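Local coordinates for tengpin (Thermoanaerobacter tengcongensis, PDB 2VH4), which probably inhibits serine proteases as a member of the serpin family, here held in a latent-like form with its reactive-centre loop inserted into the main sheet, at residues A[59-64]-A[291-296]; A[177-182]-A[224-229]; A[182-187]-A[326-331]; A[311-316]-A[341-346]. All coordinates share one frame; numbering follows the deposited sequence.

Contact 1: A[59-64]-A[291-296]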
loop_
_atom_site.group_PDB
_atom_site.type_symbol
_atom_site.label_atom_id
_atom_site.label_comp_id
_atom_site.label_asym_id
_atom_site.label_seq_id
_atom_site.Cartn_x
_atom_site.Cartn_y
_atom_site.Cartn_z
ATOM N N ASN A 59 5.381 12.362 -21.326
ATOM C CA ASN A 59 4.331 13.294 -21.718
ATOM C C ASN A 59 3.144 13.322 -20.742
ATOM O O ASN A 59 3.336 13.520 -19.539
ATOM C CB ASN A 59 3.896 13.028 -23.167
ATOM C CG ASN A 59 5.058 13.087 -24.138
ATOM O OD1 ASN A 59 5.673 14.134 -24.321
ATOM N ND2 ASN A 59 5.372 11.956 -24.761
ATOM N N GLU A 60 1.935 13.109 -21.255
ATOM C CA GLU A 60 0.724 13.212 -20.451
ATOM C C GLU A 60 0.561 12.032 -19.495
ATOM O O GLU A 60 0.032 12.192 -18.398
ATOM C CB GLU A 60 -0.508 13.384 -21.348
ATOM C CG GLU A 60 -1.806 13.771 -20.619
ATOM C CD GLU A 60 -1.759 15.145 -19.945
ATOM O OE1 GLU A 60 -1.078 16.064 -20.453
ATOM O OE2 GLU A 60 -2.425 15.303 -18.900
ATOM N N THR A 61 1.019 10.853 -19.906
ATOM C CA THR A 61 0.993 9.687 -19.033
ATOM C C THR A 61 1.897 9.916 -17.817
ATOM O O THR A 61 1.504 9.612 -16.685
ATOM C CB THR A 61 1.356 8.392 -19.787
ATOM O OG1 THR A 61 0.360 8.140 -20.780
ATOM C CG2 THR A 61 1.382 7.195 -18.844
ATOM N N LEU A 62 3.083 10.480 -18.056
ATOM C CA LEU A 62 3.990 10.867 -16.969
ATOM C C LEU A 62 3.396 11.963 -16.096
ATOM O O LEU A 62 3.345 11.823 -14.874
ATOM C CB LEU A 62 5.359 11.301 -17.507
ATOM C CG LEU A 62 6.394 11.877 -16.529
ATOM C CD1 LEU A 62 6.675 10.908 -15.394
ATOM C CD2 LEU A 62 7.695 12.249 -17.248
ATOM N N ALA A 63 2.945 13.050 -16.720
ATOM C CA ALA A 63 2.450 14.202 -15.972
ATOM C C ALA A 63 1.289 13.822 -15.055
ATOM O O ALA A 63 1.235 14.281 -13.913
ATOM C CB ALA A 63 2.060 15.328 -16.909
ATOM N N GLN A 64 0.384 12.972 -15.552
ATOM C CA GLN A 64 -0.736 12.451 -14.752
ATOM C C GLN A 64 -0.262 11.604 -13.561
ATOM O O GLN A 64 -0.839 11.689 -12.476
ATOM C CB GLN A 64 -1.705 11.633 -15.613
ATOM C CG GLN A 64 -2.741 12.450 -16.397
ATOM C CD GLN A 64 -3.529 11.608 -17.415
ATOM O OE1 GLN A 64 -3.506 10.378 -17.382
ATOM N NE2 GLN A 64 -4.230 12.279 -18.317
ATOM N N MET A 291 -4.976 9.632 -12.737
ATOM C CA MET A 291 -4.106 8.776 -13.535
ATOM C C MET A 291 -4.951 7.960 -14.523
ATOM O O MET A 291 -5.317 6.811 -14.249
ATOM C CB MET A 291 -3.303 7.873 -12.603
ATOM C CG MET A 291 -2.266 7.000 -13.259
ATOM S SD MET A 291 -1.516 5.939 -12.006
ATOM C CE MET A 291 -1.112 4.497 -12.990
ATOM N N THR A 292 -5.266 8.561 -15.669
ATOM C CA THR A 292 -6.228 7.962 -16.601
ATOM C C THR A 292 -5.597 7.409 -17.885
ATOM O O THR A 292 -5.964 6.320 -18.340
ATOM C CB THR A 292 -7.409 8.925 -16.927
ATOM O OG1 THR A 292 -6.909 10.213 -17.302
ATOM C CG2 THR A 292 -8.319 9.084 -15.716
ATOM N N ASP A 293 -4.640 8.144 -18.445
ATOM C CA ASP A 293 -3.976 7.746 -19.689
ATOM C C ASP A 293 -3.234 6.411 -19.616
ATOM O O ASP A 293 -3.248 5.647 -20.579
ATOM C CB ASP A 293 -3.030 8.845 -20.179
ATOM C CG ASP A 293 -3.763 9.982 -20.875
ATOM O OD1 ASP A 293 -4.921 10.282 -20.504
ATOM O OD2 ASP A 293 -3.176 10.583 -21.799
ATOM N N ALA A 294 -2.605 6.130 -18.475
ATOM C CA ALA A 294 -1.820 4.900 -18.293
ATOM C C ALA A 294 -2.626 3.615 -18.532
ATOM O O ALA A 294 -2.063 2.579 -18.899
ATOM C CB ALA A 294 -1.205 4.875 -16.911
ATOM N N PHE A 295 -3.938 3.700 -18.331
ATOM C CA PHE A 295 -4.813 2.541 -18.414
ATOM C C PHE A 295 -5.513 2.404 -19.768
ATOM O O PHE A 295 -6.299 1.477 -19.963
ATOM C CB PHE A 295 -5.846 2.586 -17.285
ATOM C CG PHE A 295 -5.245 2.537 -15.905
ATOM C CD1 PHE A 295 -5.194 3.681 -15.113
ATOM C CD2 PHE A 295 -4.726 1.349 -15.398
ATOM C CE1 PHE A 295 -4.635 3.645 -13.834
ATOM C CE2 PHE A 295 -4.169 1.306 -14.117
ATOM C CZ PHE A 295 -4.125 2.456 -13.338
ATOM N N LEU A 296 -5.206 3.311 -20.694
ATOM C CA LEU A 296 -5.885 3.391 -21.992
ATOM C C LEU A 296 -4.917 3.138 -23.146
ATOM O O LEU A 296 -4.117 4.015 -23.488
ATOM C CB LEU A 296 -6.542 4.766 -22.173
ATOM C CG LEU A 296 -7.710 5.186 -21.278
ATOM C CD1 LEU A 296 -8.066 6.635 -21.545
ATOM C CD2 LEU A 296 -8.928 4.274 -21.478
HETATM O O HOH W 1 -1.813 8.435 -16.459
#
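The first turns of helix 59-70 run past the loop 291-296 with the CA atoms of Thr61 and Asp293 5.4 Å apart, so helix side chains reach the loop's backbone. Gln64 carries the contact. Its OE1 accepts from Asp293 N at 2.7 Å, in the carbonyl plane on a lone pair, while Thr292 N, 3.1 Å from the same OE1, comes from above that plane. A water also donates to OE1 and accepts from Ala294 N. The other end of the amide, NE2, gives a bond of 3.0 Å to Asp293 OD1, meeting it from above the carboxylate, whose plane stands 84° from the amide's. This is a serpin helix fastened to the loop that follows helix 283-287, and glutamine suits the place by having both an acceptor and a donor at the end of a long chain. With an alanine in place of Gln64, Asp293 N and Thr292 N would probably lose their shared acceptor, and the Asp293 carboxylate the donor that fixes its turn. Thr61 packs CG2 against Ala294 CB at 4.0 Å, while its OG1 accepts a hydrogen bond from Asp301 N. Beside it, the CG methylene of Glu60 lies 3.7 Å from Asp293 OD2.

Contact 2: A[177-182]-A[224-229]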
loop_
_atom_site.group_PDB
_atom_site.type_symbol
_atom_site.label_atom_id
_atom_site.label_comp_id
_atom_site.label_asym_id
_atom_site.label_seq_id
_atom_site.Cartn_x
_atom_site.Cartn_y
_atom_site.Cartn_z
ATOM N N GLU A 177 6.100 -6.501 17.608
ATOM C CA GLU A 177 5.445 -6.779 18.877
ATOM C C GLU A 177 4.910 -5.494 19.478
ATOM O O GLU A 177 5.498 -4.419 19.293
ATOM C CB GLU A 177 6.427 -7.412 19.863
ATOM C CG GLU A 177 6.846 -8.835 19.515
ATOM C CD GLU A 177 7.618 -9.528 20.636
ATOM O OE1 GLU A 177 7.667 -8.991 21.768
ATOM O OE2 GLU A 177 8.175 -10.617 20.377
ATOM N N TRP A 178 3.797 -5.604 20.201
ATOM C CA TRP A 178 3.326 -4.510 21.042
ATOM C C TRP A 178 4.390 -4.164 22.061
ATOM O O TRP A 178 5.108 -5.052 22.554
ATOM C CB TRP A 178 2.055 -4.896 21.803
ATOM C CG TRP A 178 0.867 -5.173 20.943
ATOM C CD1 TRP A 178 0.132 -6.323 20.912
ATOM C CD2 TRP A 178 0.273 -4.286 19.986
ATOM N NE1 TRP A 178 -0.888 -6.207 19.996
ATOM C CE2 TRP A 178 -0.826 -4.967 19.415
ATOM C CE3 TRP A 178 0.560 -2.980 19.558
ATOM C CZ2 TRP A 178 -1.638 -4.391 18.433
ATOM C CZ3 TRP A 178 -0.252 -2.406 18.580
ATOM C CH2 TRP A 178 -1.339 -3.118 18.029
ATOM N N GLU A 179 4.493 -2.873 22.374
ATOM C CA GLU A 179 5.283 -2.422 23.511
ATOM C C GLU A 179 4.754 -3.091 24.784
ATOM O O GLU A 179 5.530 -3.558 25.621
ATOM C CB GLU A 179 5.194 -0.904 23.632
ATOM C CG GLU A 179 5.956 -0.311 24.803
ATOM C CD GLU A 179 7.306 0.190 24.382
ATOM O OE1 GLU A 179 8.233 -0.637 24.216
ATOM O OE2 GLU A 179 7.430 1.417 24.204
ATOM N N THR A 180 3.427 -3.126 24.913
ATOM C CA THR A 180 2.756 -3.793 26.025
ATOM C C THR A 180 1.765 -4.795 25.454
ATOM O O THR A 180 0.702 -4.422 24.954
ATOM C CB THR A 180 2.016 -2.790 26.955
ATOM O OG1 THR A 180 2.906 -1.732 27.339
ATOM C CG2 THR A 180 1.491 -3.493 28.214
ATOM N N VAL A 181 2.134 -6.070 25.525
ATOM C CA VAL A 181 1.297 -7.158 25.015
ATOM C C VAL A 181 -0.011 -7.263 25.813
ATOM O O VAL A 181 -0.122 -6.704 26.900
ATOM C CB VAL A 181 2.063 -8.520 25.013
ATOM C CG1 VAL A 181 3.339 -8.421 24.179
ATOM C CG2 VAL A 181 2.389 -8.983 26.447
ATOM N N TYR A 182 -1.001 -7.951 25.262
ATOM C CA TYR A 182 -2.210 -8.268 26.016
ATOM C C TYR A 182 -2.076 -9.627 26.708
ATOM O O TYR A 182 -1.728 -10.623 26.067
ATOM C CB TYR A 182 -3.434 -8.317 25.103
ATOM C CG TYR A 182 -3.771 -7.042 24.370
ATOM C CD1 TYR A 182 -3.235 -6.786 23.111
ATOM C CD2 TYR A 182 -4.663 -6.115 24.915
ATOM C CE1 TYR A 182 -3.556 -5.623 22.413
ATOM C CE2 TYR A 182 -4.992 -4.949 24.227
ATOM C CZ TYR A 182 -4.433 -4.709 22.974
ATOM O OH TYR A 182 -4.743 -3.565 22.274
ATOM N N PRO A 224 1.614 1.940 20.743
ATOM C CA PRO A 224 2.951 1.774 20.174
ATOM C C PRO A 224 3.413 0.322 20.078
ATOM O O PRO A 224 3.057 -0.517 20.922
ATOM C CB PRO A 224 3.834 2.548 21.148
ATOM C CG PRO A 224 3.127 2.447 22.446
ATOM C CD PRO A 224 1.659 2.339 22.160
ATOM N N TYR A 225 4.187 0.038 19.039
ATOM C CA TYR A 225 4.923 -1.208 18.948
ATOM C C TYR A 225 6.262 -1.061 19.688
ATOM O O TYR A 225 6.737 0.061 19.904
ATOM C CB TYR A 225 5.128 -1.597 17.477
ATOM C CG TYR A 225 3.830 -1.914 16.760
ATOM C CD1 TYR A 225 3.286 -1.030 15.831
ATOM C CD2 TYR A 225 3.137 -3.091 17.025
ATOM C CE1 TYR A 225 2.092 -1.314 15.179
ATOM C CE2 TYR A 225 1.940 -3.384 16.375
ATOM C CZ TYR A 225 1.424 -2.491 15.462
ATOM O OH TYR A 225 0.239 -2.783 14.832
ATOM N N ALA A 226 6.856 -2.191 20.078
ATOM C CA ALA A 226 8.163 -2.204 20.750
ATOM C C ALA A 226 9.227 -1.449 19.949
ATOM O O ALA A 226 9.122 -1.338 18.727
ATOM C CB ALA A 226 8.617 -3.645 21.019
ATOM N N LYS A 227 10.236 -0.932 20.654
ATOM C CA LYS A 227 11.318 -0.101 20.076
ATOM C C LYS A 227 10.855 1.300 19.620
ATOM O O LYS A 227 11.682 2.160 19.302
ATOM C CB LYS A 227 12.080 -0.831 18.948
ATOM C CG LYS A 227 12.459 -2.296 19.244
ATOM C CD LYS A 227 13.540 -2.410 20.310
ATOM C CE LYS A 227 13.866 -3.864 20.627
ATOM N NZ LYS A 227 14.683 -4.529 19.565
ATOM N N ASN A 228 9.540 1.518 19.607
ATOM C CA ASN A 228 8.924 2.825 19.300
ATOM C C ASN A 228 9.185 3.451 17.933
ATOM O O ASN A 228 9.304 4.673 17.815
ATOM C CB ASN A 228 9.194 3.848 20.412
ATOM C CG ASN A 228 7.973 4.096 21.264
ATOM O OD1 ASN A 228 7.923 3.698 22.434
ATOM N ND2 ASN A 228 6.957 4.728 20.674
ATOM N N HIS A 229 9.257 2.621 16.902
ATOM C CA HIS A 229 9.397 3.123 15.546
ATOM C C HIS A 229 8.042 3.156 14.863
ATOM O O HIS A 229 7.786 4.003 14.002
ATOM C CB HIS A 229 10.353 2.252 14.747
ATOM C CG HIS A 229 11.703 2.112 15.370
ATOM N ND1 HIS A 229 12.560 3.179 15.539
ATOM C CD2 HIS A 229 12.355 1.025 15.847
ATOM C CE1 HIS A 229 13.676 2.757 16.104
ATOM N NE2 HIS A 229 13.580 1.453 16.296
HETATM O O HOH W 2 1.947 -1.197 23.177
#
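Glu177 O, at the end of strand 164-177, accepts from Ala226 N at 2.7 Å, the first of two backbone bonds that join the strand's exit to the turn between strands 218-224 and 230-237. This is the region serpin workers call the breach, where the top of the main sheet opens when the reactive-centre loop enters, and Trp178 stands there, just past the strand's end. Trp178 and Tyr225 form a single beta bridge, their CA atoms 4.2 Å apart. Both rings leave the backbone with CG anti to the carbonyl carbon (chi1 -64° for Trp178), which brings one over the other, Tyr225 CE2 above one face of the indole near its rim. The six-membered ring of Trp178 and the Tyr225 ring are nearly parallel, 8° apart, but displaced with little face shared, centroids 4.5 Å from each other; the closest touch is Trp178 CZ3 to Tyr225 CE2 at 3.3 Å. Indole and phenol suit the place because each offers a flat face to its partner and a polar atom that reaches beyond it, NE1 to Asp327 O and OH to Thr331 OG1. Glu179 continues the pairing, its N bonded to Pro224 O at 3.1 Å, and its CB rests 4.1 Å from the proline's CG. Beyond it a water accepts from Thr180 N at 3.0 Å and donates to Pro224 O at 2.6 Å.

Contact 3: A[182-187]-A[326-331]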
loop_
_atom_site.group_PDB
_atom_site.type_symbol
_atom_site.label_atom_id
_atom_site.label_comp_id
_atom_site.label_asym_id
_atom_site.label_seq_id
_atom_site.Cartn_x
_atom_site.Cartn_y
_atom_site.Cartn_z
ATOM N N TYR A 182 -1.001 -7.951 25.262
ATOM C CA TYR A 182 -2.210 -8.268 26.016
ATOM C C TYR A 182 -2.076 -9.627 26.708
ATOM O O TYR A 182 -1.728 -10.623 26.067
ATOM C CB TYR A 182 -3.434 -8.317 25.103
ATOM C CG TYR A 182 -3.771 -7.042 24.370
ATOM C CD1 TYR A 182 -3.235 -6.786 23.111
ATOM C CD2 TYR A 182 -4.663 -6.115 24.915
ATOM C CE1 TYR A 182 -3.556 -5.623 22.413
ATOM C CE2 TYR A 182 -4.992 -4.949 24.227
ATOM C CZ TYR A 182 -4.433 -4.709 22.974
ATOM O OH TYR A 182 -4.743 -3.565 22.274
ATOM N N GLU A 183 -2.345 -9.658 28.009
ATOM C CA GLU A 183 -2.604 -10.907 28.716
ATOM C C GLU A 183 -3.947 -11.401 28.193
ATOM O O GLU A 183 -4.812 -10.585 27.864
ATOM C CB GLU A 183 -2.707 -10.668 30.231
ATOM C CG GLU A 183 -1.387 -10.389 30.952
ATOM C CD GLU A 183 -1.574 -9.814 32.372
ATOM O OE1 GLU A 183 -0.550 -9.461 33.004
ATOM O OE2 GLU A 183 -2.729 -9.706 32.862
ATOM N N LYS A 184 -4.134 -12.719 28.115
ATOM C CA LYS A 184 -5.406 -13.281 27.638
ATOM C C LYS A 184 -6.594 -12.875 28.523
ATOM O O LYS A 184 -7.728 -12.796 28.047
ATOM C CB LYS A 184 -5.315 -14.803 27.499
ATOM C CG LYS A 184 -6.428 -15.435 26.658
ATOM C CD LYS A 184 -6.266 -15.143 25.173
ATOM C CE LYS A 184 -7.509 -15.544 24.394
ATOM N NZ LYS A 184 -7.310 -15.405 22.927
ATOM N N ALA A 185 -6.315 -12.598 29.797
ATOM C CA ALA A 185 -7.316 -12.115 30.752
ATOM C C ALA A 185 -7.873 -10.735 30.385
ATOM O O ALA A 185 -8.906 -10.316 30.913
ATOM C CB ALA A 185 -6.735 -12.093 32.154
ATOM N N SER A 186 -7.185 -10.039 29.480
ATOM C CA SER A 186 -7.651 -8.759 28.957
ATOM C C SER A 186 -8.484 -8.925 27.688
ATOM O O SER A 186 -8.913 -7.936 27.087
ATOM C CB SER A 186 -6.460 -7.851 28.673
ATOM O OG SER A 186 -5.807 -7.503 29.878
ATOM N N VAL A 187 -8.697 -10.181 27.293
ATOM C CA VAL A 187 -9.368 -10.518 26.041
ATOM C C VAL A 187 -10.665 -11.275 26.327
ATOM O O VAL A 187 -10.709 -12.145 27.197
ATOM C CB VAL A 187 -8.455 -11.363 25.102
ATOM C CG1 VAL A 187 -9.051 -11.465 23.695
ATOM C CG2 VAL A 187 -7.048 -10.782 25.038
ATOM N N VAL A 326 -3.782 -9.017 13.605
ATOM C CA VAL A 326 -3.651 -8.273 14.849
ATOM C C VAL A 326 -4.113 -9.170 15.997
ATOM O O VAL A 326 -5.280 -9.558 16.062
ATOM C CB VAL A 326 -4.454 -6.938 14.821
ATOM C CG1 VAL A 326 -4.468 -6.286 16.195
ATOM C CG2 VAL A 326 -3.868 -5.975 13.781
ATOM N N ASP A 327 -3.180 -9.495 16.888
ATOM C CA ASP A 327 -3.452 -10.357 18.015
ATOM C C ASP A 327 -2.862 -9.767 19.300
ATOM O O ASP A 327 -2.533 -8.576 19.357
ATOM C CB ASP A 327 -2.900 -11.760 17.745
ATOM C CG ASP A 327 -1.373 -11.807 17.720
ATOM O OD1 ASP A 327 -0.709 -10.748 17.624
ATOM O OD2 ASP A 327 -0.829 -12.923 17.801
ATOM N N GLU A 328 -2.717 -10.619 20.313
ATOM C CA GLU A 328 -2.294 -10.224 21.656
ATOM C C GLU A 328 -0.829 -9.815 21.737
ATOM O O GLU A 328 -0.437 -9.059 22.626
ATOM C CB GLU A 328 -2.553 -11.367 22.635
ATOM C CG GLU A 328 -4.032 -11.675 22.848
ATOM C CD GLU A 328 -4.625 -12.620 21.817
ATOM O OE1 GLU A 328 -3.952 -12.968 20.824
ATOM O OE2 GLU A 328 -5.783 -13.025 22.007
ATOM N N LEU A 329 -0.029 -10.300 20.796
ATOM C CA LEU A 329 1.412 -10.120 20.866
ATOM C C LEU A 329 1.908 -9.007 19.956
ATOM O O LEU A 329 2.934 -8.391 20.236
ATOM C CB LEU A 329 2.120 -11.440 20.552
ATOM C CG LEU A 329 1.705 -12.559 21.519
ATOM C CD1 LEU A 329 1.720 -13.921 20.839
ATOM C CD2 LEU A 329 2.567 -12.556 22.786
ATOM N N GLY A 330 1.172 -8.746 18.878
ATOM C CA GLY A 330 1.536 -7.691 17.945
ATOM C C GLY A 330 0.763 -7.699 16.647
ATOM O O GLY A 330 -0.446 -7.943 16.621
ATOM N N THR A 331 1.475 -7.421 15.560
ATOM C CA THR A 331 0.868 -7.316 14.244
ATOM C C THR A 331 1.816 -7.814 13.171
ATOM O O THR A 331 2.994 -7.443 13.131
ATOM C CB THR A 331 0.450 -5.860 13.932
ATOM O OG1 THR A 331 -0.397 -5.372 14.974
ATOM C CG2 THR A 331 -0.304 -5.768 12.616
#
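Glu328 is met by three side chains of 182-187: Tyr182 CB lies 4.0 Å from Glu328 CB, Val187 crosses the glutamate's CG at about a right angle, and Lys184 reaches its carboxylate. The bend of the glutamate at chi2 (85°) turns that carboxylate toward the lysine, and Lys184 NZ forms a salt bridge with Glu328 OE2 at 3.0 Å, approaching 37° out of the carboxylate plane. Lysine suits the position because its long chain carries the charge across; it also pairs with Glu203, as OE2 does with Lys273, so the charges form a small alternating network. The CG2 methyl of Val187 touches the CG methylene of Glu328 at 3.8 Å. Tyr182 contributes at two levels. Its backbone N donates to Glu328 O at 2.9 Å, and its ring turns an edge to the same carbonyl, CD1 being 3.6 Å from Glu328 O. Within the turn, Asp327 OD1 accepts from Gly330 N at 3.0 Å, an Asx motif that steadies the reversal from strand 314-326 into strand 330-342. In a serpin with its loop inserted, this reversal is where the reactive-centre loop begins its entry into the main sheet; around it, Tyr182 packs on Leu271 of strand 263-281 and on Met205 of strand 199-209.

Contact 4: A[311-316]-A[341-346]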
loop_
_atom_site.group_PDB
_atom_site.type_symbol
_atom_site.label_atom_id
_atom_site.label_comp_id
_atom_site.label_asym_id
_atom_site.label_seq_id
_atom_site.Cartn_x
_atom_site.Cartn_y
_atom_site.Cartn_z
ATOM N N GLY A 311 2.752 -3.746 -30.016
ATOM C CA GLY A 311 1.700 -2.732 -29.949
ATOM C C GLY A 311 1.989 -1.681 -28.895
ATOM O O GLY A 311 3.056 -1.697 -28.268
ATOM N N ASN A 312 1.049 -0.760 -28.697
ATOM C CA ASN A 312 1.220 0.262 -27.678
ATOM C C ASN A 312 1.100 -0.325 -26.273
ATOM O O ASN A 312 0.106 -0.988 -25.944
ATOM C CB ASN A 312 0.230 1.410 -27.863
ATOM C CG ASN A 312 0.564 2.615 -26.990
ATOM O OD1 ASN A 312 -0.232 3.024 -26.144
ATOM N ND2 ASN A 312 1.750 3.184 -27.194
ATOM N N LEU A 313 2.123 -0.079 -25.459
ATOM C CA LEU A 313 2.179 -0.602 -24.098
ATOM C C LEU A 313 1.365 0.258 -23.131
ATOM O O LEU A 313 1.403 1.489 -23.185
ATOM C CB LEU A 313 3.635 -0.705 -23.618
ATOM C CG LEU A 313 4.621 -1.549 -24.440
ATOM C CD1 LEU A 313 6.024 -1.412 -23.879
ATOM C CD2 LEU A 313 4.208 -3.019 -24.510
ATOM N N TYR A 314 0.636 -0.408 -22.240
ATOM C CA TYR A 314 -0.211 0.262 -21.252
ATOM C C TYR A 314 -0.344 -0.618 -20.015
ATOM O O TYR A 314 -0.018 -1.802 -20.065
ATOM C CB TYR A 314 -1.595 0.568 -21.853
ATOM C CG TYR A 314 -2.473 -0.652 -22.039
ATOM C CD1 TYR A 314 -3.379 -1.036 -21.045
ATOM C CD2 TYR A 314 -2.405 -1.421 -23.210
ATOM C CE1 TYR A 314 -4.183 -2.151 -21.197
ATOM C CE2 TYR A 314 -3.216 -2.545 -23.377
ATOM C CZ TYR A 314 -4.100 -2.903 -22.362
ATOM O OH TYR A 314 -4.907 -4.009 -22.496
ATOM N N ILE A 315 -0.816 -0.035 -18.912
ATOM C CA ILE A 315 -1.102 -0.793 -17.694
ATOM C C ILE A 315 -2.478 -1.449 -17.804
ATOM O O ILE A 315 -3.494 -0.748 -17.886
ATOM C CB ILE A 315 -1.073 0.093 -16.417
ATOM C CG1 ILE A 315 0.218 0.918 -16.336
ATOM C CG2 ILE A 315 -1.255 -0.764 -15.159
ATOM C CD1 ILE A 315 0.295 1.864 -15.134
ATOM N N SER A 316 -2.506 -2.785 -17.817
ATOM C CA SER A 316 -3.771 -3.526 -17.807
ATOM C C SER A 316 -4.317 -3.643 -16.395
ATOM O O SER A 316 -5.532 -3.608 -16.194
ATOM C CB SER A 316 -3.619 -4.916 -18.422
ATOM O OG SER A 316 -2.602 -5.651 -17.769
ATOM N N ILE A 341 2.240 -4.453 -17.409
ATOM C CA ILE A 341 2.457 -3.775 -18.686
ATOM C C ILE A 341 2.198 -4.731 -19.858
ATOM O O ILE A 341 2.894 -5.743 -20.021
ATOM C CB ILE A 341 3.894 -3.175 -18.770
ATOM C CG1 ILE A 341 4.161 -2.208 -17.606
ATOM C CG2 ILE A 341 4.133 -2.499 -20.110
ATOM C CD1 ILE A 341 3.262 -0.964 -17.545
ATOM N N THR A 342 1.200 -4.398 -20.675
ATOM C CA THR A 342 0.749 -5.293 -21.743
ATOM C C THR A 342 0.507 -4.575 -23.072
ATOM O O THR A 342 0.394 -3.351 -23.117
ATOM C CB THR A 342 -0.513 -6.086 -21.318
ATOM O OG1 THR A 342 -0.720 -7.185 -22.218
ATOM C CG2 THR A 342 -1.736 -5.197 -21.310
ATOM N N ALA A 343 0.417 -5.355 -24.145
ATOM C CA ALA A 343 0.384 -4.816 -25.505
ATOM C C ALA A 343 -1.023 -4.664 -26.075
ATOM O O ALA A 343 -1.284 -3.746 -26.857
ATOM C CB ALA A 343 1.229 -5.680 -26.426
ATOM N N ALA A 344 -1.925 -5.558 -25.688
ATOM C CA ALA A 344 -3.224 -5.631 -26.339
ATOM C C ALA A 344 -4.388 -5.698 -25.350
ATOM O O ALA A 344 -4.184 -5.776 -24.136
ATOM C CB ALA A 344 -3.257 -6.820 -27.300
ATOM N N GLY A 345 -5.605 -5.654 -25.890
ATOM C CA GLY A 345 -6.813 -5.810 -25.096
ATOM C C GLY A 345 -7.198 -4.559 -24.338
ATOM O O GLY A 345 -6.602 -3.496 -24.529
ATOM N N ILE A 346 -8.197 -4.699 -23.469
ATOM C CA ILE A 346 -8.733 -3.587 -22.693
ATOM C C ILE A 346 -9.302 -4.097 -21.357
ATOM O O ILE A 346 -10.108 -5.033 -21.342
ATOM C CB ILE A 346 -9.797 -2.772 -23.517
ATOM C CG1 ILE A 346 -10.323 -1.561 -22.735
ATOM C CG2 ILE A 346 -10.950 -3.656 -23.993
ATOM C CD1 ILE A 346 -9.538 -0.294 -22.953
#
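Tyr314 OH donates a hydrogen bond to Ala344 O at 2.5 Å, coming in 48° above the carbonyl plane, and it also lies 2.7 Å from Gly345 O. The ring gets there because CG sits between the backbone N and the carbonyl carbon (chi1 72°), which lays it beside Thr342, the two side chains pointing the same way. Thr342 CG2 rests over the ring face as a CH-pi contact, 3.9 Å from the centroid, and the same methyl meets Ser316 CB at 3.5 Å. A phenylalanine in place of Tyr314 would probably leave Ala344 O without its hydroxyl donor and the departing chain less firmly held. Behind these side chains Tyr314 and Thr342 are an antiparallel hydrogen-bonded pair: Thr342 N donates to Tyr314 O at 2.9 Å and Tyr314 N to Thr342 O at 3.1 Å. Ile315 and Ile341, a non-hydrogen-bonded pair, project to the other face, where Ile315 CG1 meets Ile341 CD1 at 3.8 Å; branched aliphatic chains suit this buried side. At the far end Gly311 runs close to Ala343, and any side chain there would press on the Ala343 carbonyl.

The pairing belongs to the hairpin of strands 314-326 and 330-342, the second being, by serpin topology, the inserted reactive-centre loop. Strand 164-177 flanks it on its other edge: Thr342 OG1 bonds to Asp164, and Ile341 packs on Val165, Met166 and Leu168.

In the fold
The contacts form two groups on opposite sides of the chain's centre. Contacts 2 and 3 have centres about 11 Å apart and share Tyr182; contacts 1 and 4 have centres about 13 Å apart and meet where Ala294 approaches Ile315. Between the groups the centres are about 42 to 47 Å apart. Strand 330-342, the inserted loop, spans this distance, with contact 3 at its start and contact 4 at its end. Along the chain contact 2 is nested within contact 1, contact 3 crosses contacts 1, 2 and 4, and contact 4 follows contacts 1 and 2. The inserted strand is thus tied down at both ends, consistent with the stability of a latent serpin.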